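Local coordinates for protein 2-hydroxyisobutyryl-CoA mutase large subunit (Aquincola tertiaricarbonis, PDB 4R3U) that catalyses, with its small cobalamin-binding partner subunit, the isomerization of 2-hydroxyisobutyryl-CoA to (S)-3-hydroxybutyryl-CoA and back, at residues Ile257-Ser262 with Phe299-Gly304; Cys342-Ala347 with Leu376-Tyr381. One frame throughout, in Å; residues are numbered along the deposited sequence.

Interaction 1: Ile257-Ser262 with Phe299-Gly304. With 3HC (3-hydroxybutanoyl-coenzyme A), chain E.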
# COMPACT_ATOMS: atom_id res chain seq x y z
N ILE A 257 -20.63 8.14 9.86
CA ILE A 257 -21.12 9.31 9.12
C ILE A 257 -20.52 9.21 7.71
O ILE A 257 -21.27 9.29 6.73
CB ILE A 257 -20.81 10.66 9.87
CG1 ILE A 257 -21.63 10.79 11.19
CG2 ILE A 257 -21.03 11.90 8.96
CD1 ILE A 257 -20.99 11.67 12.27
N SER A 258 -19.19 8.95 7.61
CA SER A 258 -18.53 8.78 6.31
C SER A 258 -19.13 7.59 5.53
O SER A 258 -19.52 7.73 4.37
CB SER A 258 -17.03 8.57 6.49
OG SER A 258 -16.39 8.53 5.22
N GLU A 259 -19.16 6.42 6.18
CA GLU A 259 -19.66 5.17 5.61
C GLU A 259 -21.15 5.21 5.21
O GLU A 259 -21.56 4.45 4.30
CB GLU A 259 -19.30 3.99 6.51
CG GLU A 259 -17.81 3.73 6.54
CD GLU A 259 -17.28 2.93 5.37
OE1 GLU A 259 -16.34 3.41 4.69
OE2 GLU A 259 -17.81 1.82 5.12
N ALA A 260 -21.95 6.11 5.85
CA ALA A 260 -23.35 6.36 5.51
C ALA A 260 -23.44 7.20 4.20
O ALA A 260 -24.53 7.42 3.69
CB ALA A 260 -24.04 7.09 6.65
N GLY A 261 -22.29 7.72 3.73
CA GLY A 261 -22.13 8.48 2.50
C GLY A 261 -21.66 9.91 2.60
O GLY A 261 -21.85 10.68 1.65
N SER A 262 -21.12 10.31 3.76
CA SER A 262 -20.70 11.71 3.96
C SER A 262 -19.37 12.03 3.31
O SER A 262 -18.60 11.15 2.90
CB SER A 262 -20.63 12.05 5.45
OG SER A 262 -19.33 11.89 6.00
N PHE A 299 -13.45 8.27 16.87
CA PHE A 299 -13.31 7.19 15.90
C PHE A 299 -13.57 7.75 14.51
O PHE A 299 -14.66 8.24 14.21
CB PHE A 299 -14.25 6.01 16.26
CG PHE A 299 -14.45 4.91 15.24
CD1 PHE A 299 -13.39 4.46 14.45
CD2 PHE A 299 -15.67 4.27 15.11
CE1 PHE A 299 -13.56 3.44 13.52
CE2 PHE A 299 -15.84 3.22 14.20
CZ PHE A 299 -14.78 2.79 13.43
N PHE A 300 -12.54 7.70 13.66
CA PHE A 300 -12.62 8.21 12.28
C PHE A 300 -12.24 7.16 11.23
O PHE A 300 -11.56 6.20 11.54
CB PHE A 300 -11.76 9.49 12.12
CG PHE A 300 -12.25 10.62 12.99
CD1 PHE A 300 -13.48 11.25 12.74
CD2 PHE A 300 -11.51 11.04 14.10
CE1 PHE A 300 -13.94 12.27 13.56
CE2 PHE A 300 -11.97 12.08 14.91
CZ PHE A 300 -13.19 12.68 14.65
N VAL A 301 -12.69 7.37 10.01
CA VAL A 301 -12.33 6.52 8.88
C VAL A 301 -11.01 7.06 8.29
O VAL A 301 -10.66 8.24 8.49
CB VAL A 301 -13.47 6.52 7.78
CG1 VAL A 301 -13.58 7.88 7.07
CG2 VAL A 301 -13.28 5.41 6.77
N SER A 302 -10.31 6.22 7.54
CA SER A 302 -9.18 6.61 6.71
C SER A 302 -9.68 6.26 5.33
O SER A 302 -9.73 5.08 4.94
CB SER A 302 -7.92 5.82 7.05
OG SER A 302 -6.91 6.28 6.17
N GLN A 303 -10.18 7.28 4.63
CA GLN A 303 -10.74 7.15 3.29
C GLN A 303 -9.67 7.14 2.23
O GLN A 303 -8.45 7.18 2.56
CB GLN A 303 -11.84 8.20 3.00
CG GLN A 303 -13.25 7.64 3.02
CD GLN A 303 -13.74 7.05 1.70
OE1 GLN A 303 -13.16 7.22 0.60
NE2 GLN A 303 -14.86 6.35 1.77
N GLY A 304 -10.14 7.05 0.97
CA GLY A 304 -9.34 6.90 -0.23
C GLY A 304 -8.49 8.05 -0.63
O GLY A 304 -7.52 7.80 -1.33
N1A 3HC E . 4.42 7.52 24.96
C2A 3HC E . 4.03 7.20 26.35
N3A 3HC E . 2.70 6.56 26.43
C4A 3HC E . 1.97 6.31 25.31
C5A 3HC E . 2.41 6.65 24.08
C6A 3HC E . 3.61 7.26 23.92
N6A 3HC E . 3.98 7.57 22.68
N7A 3HC E . 1.48 6.26 23.21
C8A 3HC E . 0.49 5.69 23.88
N9A 3HC E . 0.78 5.75 25.18
C1B 3HC E . -0.01 5.25 26.35
C2B 3HC E . -1.33 5.98 26.52
O2B 3HC E . -1.17 7.17 27.30
C3B 3HC E . -2.18 4.94 27.22
O3B 3HC E . -1.90 4.91 28.64
P3B 3HC E . -3.05 4.84 29.77
O7A 3HC E . -3.73 3.56 29.48
O8A 3HC E . -2.24 4.83 31.02
O9A 3HC E . -3.82 6.08 29.52
C4B 3HC E . -1.70 3.62 26.62
O4B 3HC E . -0.35 3.86 26.12
C5B 3HC E . -2.65 3.14 25.51
O5B 3HC E . -2.50 3.96 24.33
P1A 3HC E . -3.69 4.88 23.71
O1A 3HC E . -4.68 5.27 24.75
O2A 3HC E . -3.07 5.95 22.91
O3A 3HC E . -4.28 3.76 22.66
P2A 3HC E . -5.56 2.78 22.87
O4A 3HC E . -5.66 1.92 21.68
O5A 3HC E . -5.54 2.15 24.21
O6A 3HC E . -6.73 3.84 22.87
CBP 3HC E . -8.58 5.14 22.00
CCP 3HC E . -7.18 4.58 21.72
CDP 3HC E . -8.41 6.20 23.10
CEP 3HC E . -9.11 5.85 20.75
CAP 3HC E . -9.56 4.02 22.49
OAP 3HC E . -10.86 4.50 22.91
C9P 3HC E . -9.66 2.75 21.60
O9P 3HC E . -8.89 1.80 21.74
N8P 3HC E . -10.70 2.71 20.74
C7P 3HC E . -10.94 1.54 19.90
C6P 3HC E . -12.30 1.65 19.22
C5P 3HC E . -12.56 0.49 18.25
O5P 3HC E . -11.70 -0.35 17.98
N4P 3HC E . -13.79 0.51 17.74
C3P 3HC E . -14.25 -0.48 16.77
C2P 3HC E . -15.38 0.13 15.99
S1P 3HC E . -15.97 -0.98 14.68
C1 3HC E . -17.29 0.08 14.06
O1 3HC E . -18.04 0.73 14.78
C2 3HC E . -17.39 0.23 12.53
C3 3HC E . -18.06 -0.98 11.87
O3 3HC E . -17.34 -2.16 12.20
C4 3HC E . -19.53 -1.10 12.30
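Ser-258 and Val-301 make the main contact, and it is a non-polar one even though a hydroxyl takes part. One methyl of the valine, CG1, rises against the serine side chain, with CG1 3.4 Å from OG of Ser-258 and 3.6 Å from its CB. Val-301 can do this because CG1 stands between its backbone N and carbonyl carbon (chi1 69°), the crowded position. Alongside, CG of Gln-303 meets the same Ser-258 OG at 3.9 Å, so the serine tip rests on two aliphatic surfaces. The other valine methyl, CG2, lies 4.2 Å from OE1 of Glu-259, a loose van der Waals approach.

No hydrogen bond crosses this contact. OE1 of Glu-259 is instead taken by the backbone N of Ala-347. The Gln-303 chain is bent at chi2 (-86°), which brings OE1 back over its own backbone, where Gly-304 N donates to Gln-303 OE1 at 3.0 Å. That bond is almost perfectly straight, but the nitrogen sits above the carbonyl plane.

In the fold, helix 255-259 follows the short strand 252-253 of the TIM-type barrel and lies by the C-terminal end of its neighbour, strand 298-302. The helix closes in a Schellman motif at Gly-261, whose positive phi lets the chain turn off while its N bonds to Ser-258 O at 2.8 Å and Ser-262 N reaches Ile-257 O. Glu-259 and Ala-260 touch cobalamin, and Glu-259 O bonds to Arg-31 of the small subunit.

The ligand contact belongs to Phe-299. Its CE2 is 3.4 Å from the thioester oxygen O1 of 3-hydroxybutanoyl-CoA, reached obliquely, while C2 of the acyl chain lies at the ring's edge, in plane. CZ comes 3.7 Å from C2P of the pantetheine arm.

Interaction 2: Cys342-Ala347 with Leu376-Tyr381; sequences CQTAAA and LHTNGY. With 5AD (5'-deoxyadenosine), chain G.
Gln-343 and His-377 lie side by side and point the same way, the amide turned 64° from the imidazole. Gln-343 CG approaches the ring obliquely, 3.5 Å from His-377 CD2; O2' of 5'-deoxyadenosine also comes in obliquely, while Asn-379 OD1 sits at the ring's edge, in plane. His-377 ND1 is hydrogen-bonded to the backbone N of Ile-101. The two amides cross at about a right angle with planes 70° apart, joined by a nearly straight bond from Gln-343 NE2 to Asn-379 OD1 (3.0 Å) that runs in the glutamine's amide plane. Extended from the backbone onward (chi1 -174°), the Gln-343 chain also carries NE2 to within 2.8 Å of the ribose O3'.

Asn-379 also holds segment 342-347 through its other amide atom and its backbone. ND2 gives a 2.8 Å bond to Thr-344 O from well above that carbonyl's plane, and Asn-379 N donates to Thr-344 OG1 at 3.1 Å. A water bonds to OG1 and, weakly, to ND2. With alanine in place of Asn-379, the OD1 acceptor and the ND2 donor go, which is likely to leave Thr-344 O without this bond and the Gln-343 amide freer to turn beside the ribose.

Upstream the pairing is regular parallel sheet: His-377 N bonds to Cys-342 O (2.9 Å) and Thr-344 N to His-377 O (3.2 Å). On the opposite face from Gln-343 and His-377, Cys-342 CB packs on Leu-376 CD1.

These strands are the two ends of a beta-alpha-beta unit of the barrel: helix 357-370 links them and touches Cys-342, Thr-344 and Thr-378, helix 390-405 touches His-377, and strands 298-302 and 97-102 flank the pair.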
# COMPACT_ATOMS: atom_id res chain seq x y z
N CYS A 342 -8.93 4.47 14.37
CA CYS A 342 -9.15 4.63 12.94
C CYS A 342 -9.47 3.27 12.31
O CYS A 342 -8.93 2.25 12.72
CB CYS A 342 -7.94 5.29 12.28
SG CYS A 342 -8.18 5.78 10.55
N GLN A 343 -10.36 3.26 11.32
CA GLN A 343 -10.67 2.08 10.54
C GLN A 343 -10.58 2.54 9.12
O GLN A 343 -10.99 3.65 8.81
CB GLN A 343 -12.07 1.52 10.86
CG GLN A 343 -12.37 0.18 10.16
CD GLN A 343 -13.68 -0.44 10.57
OE1 GLN A 343 -14.31 -0.07 11.57
NE2 GLN A 343 -14.12 -1.42 9.83
N THR A 344 -10.00 1.69 8.25
CA THR A 344 -9.86 1.98 6.84
C THR A 344 -11.25 1.95 6.21
O THR A 344 -12.16 1.28 6.76
CB THR A 344 -8.78 1.06 6.21
OG1 THR A 344 -9.19 -0.31 6.29
CG2 THR A 344 -7.40 1.22 6.87
N ALA A 345 -11.47 2.72 5.11
CA ALA A 345 -12.78 2.79 4.46
C ALA A 345 -13.23 1.52 3.76
O ALA A 345 -12.79 1.20 2.64
CB ALA A 345 -12.83 3.97 3.50
N ALA A 346 -14.16 0.83 4.40
CA ALA A 346 -14.79 -0.39 3.92
C ALA A 346 -15.62 -0.08 2.61
O ALA A 346 -15.64 -0.90 1.68
CB ALA A 346 -15.69 -0.89 5.00
N ALA A 347 -16.23 1.14 2.52
CA ALA A 347 -17.00 1.55 1.36
C ALA A 347 -16.16 1.66 0.03
O ALA A 347 -16.76 1.66 -1.07
CB ALA A 347 -17.76 2.84 1.64
N LEU A 376 -5.80 1.28 15.27
CA LEU A 376 -6.16 1.03 13.88
C LEU A 376 -6.68 -0.35 13.60
O LEU A 376 -6.04 -1.34 13.97
CB LEU A 376 -4.98 1.35 12.95
CG LEU A 376 -5.12 1.16 11.42
CD1 LEU A 376 -6.17 2.08 10.82
CD2 LEU A 376 -3.77 1.33 10.73
N HIS A 377 -7.81 -0.42 12.87
CA HIS A 377 -8.36 -1.62 12.31
C HIS A 377 -8.16 -1.48 10.78
O HIS A 377 -8.63 -0.50 10.16
CB HIS A 377 -9.87 -1.77 12.61
CG HIS A 377 -10.52 -2.91 11.86
ND1 HIS A 377 -10.69 -4.16 12.45
CD2 HIS A 377 -11.00 -2.96 10.59
CE1 HIS A 377 -11.24 -4.93 11.52
NE2 HIS A 377 -11.46 -4.25 10.40
N THR A 378 -7.52 -2.49 10.17
CA THR A 378 -7.41 -2.59 8.72
C THR A 378 -8.46 -3.61 8.27
O THR A 378 -8.58 -4.68 8.88
CB THR A 378 -5.98 -2.94 8.28
OG1 THR A 378 -5.40 -3.84 9.21
CG2 THR A 378 -5.10 -1.72 8.12
N ASN A 379 -9.21 -3.29 7.19
CA ASN A 379 -10.23 -4.20 6.71
C ASN A 379 -9.64 -5.40 6.00
O ASN A 379 -8.47 -5.34 5.60
CB ASN A 379 -11.25 -3.48 5.82
CG ASN A 379 -11.93 -2.34 6.48
OD1 ASN A 379 -12.23 -2.37 7.68
ND2 ASN A 379 -12.14 -1.27 5.72
N GLY A 380 -10.43 -6.48 5.89
CA GLY A 380 -10.07 -7.70 5.19
C GLY A 380 -10.38 -7.52 3.71
O GLY A 380 -11.26 -6.72 3.34
N TYR A 381 -9.66 -8.30 2.83
CA TYR A 381 -9.86 -8.26 1.39
C TYR A 381 -11.25 -8.77 1.01
O TYR A 381 -11.74 -8.46 -0.08
CB TYR A 381 -8.74 -8.99 0.62
CG TYR A 381 -8.43 -10.37 1.16
CD1 TYR A 381 -9.35 -11.42 1.03
CD2 TYR A 381 -7.20 -10.65 1.74
CE1 TYR A 381 -9.05 -12.70 1.50
CE2 TYR A 381 -6.89 -11.94 2.22
CZ TYR A 381 -7.82 -12.96 2.09
OH TYR A 381 -7.49 -14.22 2.55
N1 5AD G . -15.85 -9.40 12.38
C2 5AD G . -14.92 -8.54 11.78
N3 5AD G . -15.39 -7.35 11.16
C4 5AD G . -16.70 -7.03 11.25
N9 5AD G . -17.41 -6.00 10.78
C8 5AD G . -18.66 -6.14 11.23
N7 5AD G . -18.76 -7.27 11.90
C5 5AD G . -17.55 -7.83 11.94
C6 5AD G . -17.12 -8.97 12.49
N6 5AD G . -18.05 -9.70 13.08
C1' 5AD G . -16.96 -4.73 10.19
C2' 5AD G . -16.37 -4.80 8.83
C3' 5AD G . -16.79 -3.46 8.24
C4' 5AD G . -17.63 -2.76 9.32
C5' 5AD G . -18.86 -2.13 8.69
O4' 5AD G . -18.09 -3.85 10.08
O2' 5AD G . -14.94 -4.81 8.95
O3' 5AD G . -15.62 -2.70 7.90
O HOH W 1 -9.89 -0.53 3.74

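Both contacts are buried in the barrel, and they share a sheet: strands 298-302 and 340-344 are neighbours, probably bonded through Ser-302 N to Gln-343 O and Ala-345 N to Ser-302 O. Their centres are about 10 Å apart. Interaction 1 sets a short helix over a strand end by van der Waals packing, with no hydrogen bond across it; Glu-259 OE1 bonds instead to Ala-347 N, which belongs to interaction 2. Interaction 2 pairs adjacent strands, so backbone bonds and a hydrogen bond between two side-chain amides dominate. Phe-299 CZ packs against Gln-343 OE1 beside the acyl-CoA; both contacts border cobalamin, interaction 2 through Ala-346 and Ala-347, and interaction 2 also meets the 5'-deoxyadenosine ribose.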